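Local coordinates for protein glycoside hydrolase family 5 (PDB 6LA0) that hydrolyses glycosidic bonds as a secreted rutinosidase of Aspergillus oryzae and probably also acts as an exo-1,3-beta-glucanase, at residues 353-356 against 357-360; 301-304 against 305-309. All coordinates share one frame; numbering follows the deposited sequence.

Both contacts are local, each formed within one continuous piece of chain, and both belong to the part of the TIM barrel built around its last two strands. Contact 2 lies where strand 294-303 runs into the loop before helix 312-326; contact 1 starts the short helix 355-360, which follows strand 329-332. Each is partly buried, with an inner and a solvent-facing side. Contact 1 relies on helical backbone bonds and an aromatic pair inside, with acidic groups outside, whereas contact 2 ties its bend together with a side-chain amide, a hydroxyl and a water. The two meet directly: Trp-353 NE1 probably bonds Gln-302 OE1 at 2.9 Å, and Phe-358 packs on Ile-301.

Contact 1: 353-356 against 357-360; sequences WNFE and YFID
Phe-355 and Phe-358 meet on the first turn of helix 355-360, the short helix that follows the last strand of the TIM barrel. Helical i to i+4 bonding satisfies two carbonyls: Phe-355 O accepts from Ile-359 N at 3.2 Å, and Glu-356 O receives Asp-360 N at 2.9 Å. The Tyr-357 N to Asn-354 O bond that precedes them is weak (3.3 Å, 136°). Just ahead of the helix, Asn-354 has a second acceptor to offer, and OD1 takes the backbone N-H of Phe-337. On the polar side, Glu-356 OE2 and Asp-360 OD2 lie 4.2 Å apart; Lys-79 of helix 74-81 forms salt bridges to Glu-356 OE2 and Asp-360 OD1, which probably offsets their repulsion. Apolar residues suit the inner side. Phe-358 turns its ring edge to the face of Phe-355 in an offset edge-to-face pair with planes at 76°, and Tyr-332 meets both rings. The Ile-359 side chain crosses that of Phe-355 at about a right angle, CG1 lying 3.9 Å from Phe-355 CE2, and also packs on Leu-80. With CG beside its backbone N (chi1 -53°), Phe-358 swings back beneath the preceding turn, where Asn-354 O sits 3.9 Å above the centre of its ring.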
loop_
_atom_site.group_PDB
_atom_site.type_symbol
_atom_site.label_atom_id
_atom_site.label_comp_id
_atom_site.label_asym_id
_atom_site.label_seq_id
_atom_site.Cartn_x
_atom_site.Cartn_y
_atom_site.Cartn_z
ATOM N N TRP A 353 -14.854 -1.059 -4.262
ATOM C CA TRP A 353 -13.521 -1.242 -3.698
ATOM C C TRP A 353 -13.215 -2.691 -3.354
ATOM O O TRP A 353 -12.157 -2.971 -2.772
ATOM C CB TRP A 353 -13.357 -0.394 -2.440
ATOM C CG TRP A 353 -13.401 1.076 -2.638
ATOM C CD1 TRP A 353 -14.497 1.838 -2.863
ATOM C CD2 TRP A 353 -12.286 1.979 -2.568
ATOM N NE1 TRP A 353 -14.143 3.166 -2.957
ATOM C CE2 TRP A 353 -12.786 3.277 -2.782
ATOM C CE3 TRP A 353 -10.912 1.813 -2.349
ATOM C CZ2 TRP A 353 -11.966 4.406 -2.781
ATOM C CZ3 TRP A 353 -10.096 2.938 -2.347
ATOM C CH2 TRP A 353 -10.626 4.215 -2.563
ATOM N N ASN A 354 -14.107 -3.608 -3.693
ATOM C CA ASN A 354 -14.031 -5.000 -3.265
ATOM C C ASN A 354 -13.568 -5.802 -4.473
ATOM O O ASN A 354 -14.354 -6.089 -5.376
ATOM C CB ASN A 354 -15.397 -5.441 -2.735
ATOM C CG ASN A 354 -15.414 -6.868 -2.224
ATOM O OD1 ASN A 354 -14.400 -7.386 -1.753
ATOM N ND2 ASN A 354 -16.578 -7.513 -2.311
ATOM N N PHE A 355 -12.274 -6.135 -4.515
ATOM C CA PHE A 355 -11.755 -6.872 -5.664
ATOM C C PHE A 355 -12.339 -8.279 -5.745
ATOM O O PHE A 355 -12.426 -8.846 -6.839
ATOM C CB PHE A 355 -10.220 -6.917 -5.621
ATOM C CG PHE A 355 -9.592 -7.260 -6.938
ATOM C CD1 PHE A 355 -9.460 -6.304 -7.926
ATOM C CD2 PHE A 355 -9.164 -8.552 -7.202
ATOM C CE1 PHE A 355 -8.888 -6.623 -9.152
ATOM C CE2 PHE A 355 -8.592 -8.879 -8.418
ATOM C CZ PHE A 355 -8.449 -7.912 -9.394
ATOM N N GLU A 356 -12.751 -8.857 -4.609
ATOM C CA GLU A 356 -13.290 -10.217 -4.622
ATOM C C GLU A 356 -14.555 -10.318 -5.472
ATOM O O GLU A 356 -14.816 -11.357 -6.092
ATOM C CB GLU A 356 -13.583 -10.684 -3.194
ATOM C CG GLU A 356 -14.209 -12.072 -3.122
ATOM C CD GLU A 356 -14.375 -12.570 -1.697
ATOM O OE1 GLU A 356 -14.758 -11.773 -0.805
ATOM O OE2 GLU A 356 -14.119 -13.772 -1.476
ATOM N N TYR A 357 -15.371 -9.266 -5.476
ATOM C CA TYR A 357 -16.590 -9.286 -6.280
ATOM C C TYR A 357 -16.268 -9.357 -7.770
ATOM O O TYR A 357 -16.931 -10.089 -8.518
ATOM C CB TYR A 357 -17.439 -8.061 -5.949
ATOM C CG TYR A 357 -18.740 -8.002 -6.719
ATOM C CD1 TYR A 357 -18.789 -7.451 -7.995
ATOM C CD2 TYR A 357 -19.916 -8.497 -6.173
ATOM C CE1 TYR A 357 -19.963 -7.400 -8.705
ATOM C CE2 TYR A 357 -21.115 -8.438 -6.890
ATOM C CZ TYR A 357 -21.123 -7.893 -8.150
ATOM O OH TYR A 357 -22.309 -7.827 -8.871
ATOM N N PHE A 358 -15.248 -8.611 -8.218
ATOM C CA PHE A 358 -14.834 -8.688 -9.620
ATOM C C PHE A 358 -14.431 -10.111 -9.989
ATOM O O PHE A 358 -14.771 -10.607 -11.070
ATOM C CB PHE A 358 -13.652 -7.754 -9.902
ATOM C CG PHE A 358 -13.859 -6.327 -9.491
ATOM C CD1 PHE A 358 -15.124 -5.781 -9.386
ATOM C CD2 PHE A 358 -12.754 -5.517 -9.224
ATOM C CE1 PHE A 358 -15.300 -4.450 -9.023
ATOM C CE2 PHE A 358 -12.916 -4.194 -8.846
ATOM C CZ PHE A 358 -14.192 -3.660 -8.742
ATOM N N ILE A 359 -13.686 -10.780 -9.100
ATOM C CA ILE A 359 -13.289 -12.166 -9.335
ATOM C C ILE A 359 -14.516 -13.066 -9.388
ATOM O O ILE A 359 -14.639 -13.925 -10.270
ATOM C CB ILE A 359 -12.325 -12.640 -8.231
ATOM C CG1 ILE A 359 -10.924 -12.019 -8.385
ATOM C CG2 ILE A 359 -12.249 -14.173 -8.205
ATOM C CD1 ILE A 359 -9.982 -12.469 -7.274
ATOM N N ASP A 360 -15.413 -12.919 -8.404
ATOM C CA ASP A 360 -16.546 -13.834 -8.272
ATOM C C ASP A 360 -17.547 -13.700 -9.416
ATOM O O ASP A 360 -18.270 -14.654 -9.709
ATOM C CB ASP A 360 -17.270 -13.602 -6.943
ATOM C CG ASP A 360 -16.533 -14.182 -5.752
ATOM O OD1 ASP A 360 -15.617 -15.020 -5.934
ATOM O OD2 ASP A 360 -16.883 -13.791 -4.619
#

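Contact 2: 301-304 against 305-309; sequences IQTL and YQNSF
Thr-303, still extended at the end of strand 294-303, is brought back alongside Asn-307 by a bend in the chain: Leu-304 takes helical backbone angles, Tyr-305 is extended again, and Gln-306 adopts a left-handed conformation (phi 49°). Across this bend the Asn-307 side chain does the work of a neighbouring strand. Its OD1 accepts Thr-303 N at 3.0 Å, nearly straight and on a lone pair, while its ND2 donates a hydrogen bond to Thr-303 O at 2.9 Å, tilted from the carbonyl plane. Asparagine suits the place because one short amide carries both donor and acceptor. In the TIM barrel, this is the loop joining strand 294-303 to helix 312-326, and Asn-344 O from a later loop takes a second bond from ND2. A water donates hydrogen bonds to both Ile-301 O and Asn-307 OD1, so the amide oxygen is gripped twice. Threonine brings a short hydroxyl: OG1, between backbone N and carbonyl carbon (chi1 59°), donates to Tyr-305 O at 2.7 Å. Towards solvent, the branched, apolar Leu-304 suits the flat face of Tyr-305, its CG making a CH-pi contact 3.9 Å from the ring centroid, and an N-acetylglucosamine touches Tyr-305.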
loop_
_atom_site.group_PDB
_atom_site.type_symbol
_atom_site.label_atom_id
_atom_site.label_comp_id
_atom_site.label_asym_id
_atom_site.label_seq_id
_atom_site.Cartn_x
_atom_site.Cartn_y
_atom_site.Cartn_z
ATOM N N ILE A 301 -11.656 2.181 -8.651
ATOM C CA ILE A 301 -12.505 2.699 -9.730
ATOM C C ILE A 301 -13.649 3.594 -9.252
ATOM O O ILE A 301 -14.437 4.044 -10.094
ATOM C CB ILE A 301 -13.097 1.572 -10.610
ATOM C CG1 ILE A 301 -13.995 0.633 -9.787
ATOM C CG2 ILE A 301 -11.984 0.832 -11.358
ATOM C CD1 ILE A 301 -15.035 -0.134 -10.609
ATOM N N GLN A 302 -13.783 3.875 -7.957
ATOM C CA GLN A 302 -14.867 4.770 -7.552
ATOM C C GLN A 302 -14.568 6.180 -8.024
ATOM O O GLN A 302 -13.453 6.676 -7.843
ATOM C CB GLN A 302 -15.080 4.786 -6.038
ATOM C CG GLN A 302 -16.273 5.661 -5.669
ATOM C CD GLN A 302 -16.270 6.176 -4.249
ATOM O OE1 GLN A 302 -15.748 5.533 -3.323
ATOM N NE2 GLN A 302 -16.867 7.350 -4.058
ATOM N N THR A 303 -15.558 6.830 -8.638
ATOM C CA THR A 303 -15.409 8.205 -9.088
ATOM C C THR A 303 -16.213 9.114 -8.170
ATOM O O THR A 303 -17.066 8.658 -7.406
ATOM C CB THR A 303 -15.861 8.360 -10.546
ATOM O OG1 THR A 303 -17.237 7.965 -10.658
ATOM C CG2 THR A 303 -15.012 7.471 -11.445
ATOM N N LEU A 304 -15.916 10.411 -8.216
ATOM C CA LEU A 304 -16.670 11.319 -7.362
ATOM C C LEU A 304 -18.146 11.341 -7.751
ATOM O O LEU A 304 -19.021 11.313 -6.875
ATOM C CB LEU A 304 -16.076 12.723 -7.407
ATOM C CG LEU A 304 -16.815 13.788 -6.598
ATOM C CD1 LEU A 304 -16.860 13.405 -5.122
ATOM C CD2 LEU A 304 -16.146 15.136 -6.783
ATOM N N TYR A 305 -18.446 11.343 -9.057
ATOM C CA TYR A 305 -19.818 11.479 -9.553
ATOM C C TYR A 305 -20.278 10.262 -10.353
ATOM O O TYR A 305 -19.471 9.537 -10.942
ATOM C CB TYR A 305 -19.962 12.729 -10.434
ATOM C CG TYR A 305 -19.685 14.025 -9.719
ATOM C CD1 TYR A 305 -20.474 14.431 -8.654
ATOM C CD2 TYR A 305 -18.621 14.837 -10.100
ATOM C CE1 TYR A 305 -20.220 15.617 -7.994
ATOM C CE2 TYR A 305 -18.364 16.026 -9.444
ATOM C CZ TYR A 305 -19.170 16.407 -8.395
ATOM O OH TYR A 305 -18.928 17.585 -7.729
ATOM N N GLN A 306 -21.598 10.033 -10.334
ATOM C CA GLN A 306 -22.299 9.122 -11.242
ATOM C C GLN A 306 -21.641 7.744 -11.337
ATOM O O GLN A 306 -21.264 7.278 -12.412
ATOM C CB GLN A 306 -22.424 9.756 -12.628
ATOM C CG GLN A 306 -23.401 10.902 -12.655
ATOM C CD GLN A 306 -23.591 11.451 -14.043
ATOM O OE1 GLN A 306 -24.364 10.908 -14.836
ATOM N NE2 GLN A 306 -22.883 12.535 -14.352
ATOM N N ASN A 307 -21.545 7.069 -10.190
ATOM C CA ASN A 307 -20.995 5.722 -10.186
ATOM C C ASN A 307 -21.992 4.727 -10.766
ATOM O O ASN A 307 -23.192 4.793 -10.483
ATOM C CB ASN A 307 -20.620 5.304 -8.770
ATOM C CG ASN A 307 -19.356 5.977 -8.284
ATOM O OD1 ASN A 307 -18.240 5.555 -8.613
ATOM N ND2 ASN A 307 -19.521 7.046 -7.509
ATOM N N SER A 308 -21.478 3.765 -11.537
ATOM C CA SER A 308 -22.329 2.840 -12.282
ATOM C C SER A 308 -21.922 1.401 -11.999
ATOM O O SER A 308 -20.772 1.024 -12.251
ATOM C CB SER A 308 -22.236 3.134 -13.788
ATOM O OG SER A 308 -22.462 1.952 -14.529
ATOM N N PHE A 309 -22.867 0.601 -11.488
ATOM C CA PHE A 309 -22.655 -0.841 -11.365
ATOM C C PHE A 309 -22.241 -1.459 -12.703
ATOM O O PHE A 309 -21.304 -2.265 -12.774
ATOM C CB PHE A 309 -23.936 -1.554 -10.895
ATOM C CG PHE A 309 -24.406 -1.228 -9.502
ATOM C CD1 PHE A 309 -23.524 -1.119 -8.434
ATOM C CD2 PHE A 309 -25.785 -1.139 -9.240
ATOM C CE1 PHE A 309 -24.000 -0.872 -7.135
ATOM C CE2 PHE A 309 -26.255 -0.889 -7.959
ATOM C CZ PHE A 309 -25.358 -0.755 -6.904
HETATM O O HOH W 1 -17.134 3.787 -10.733
#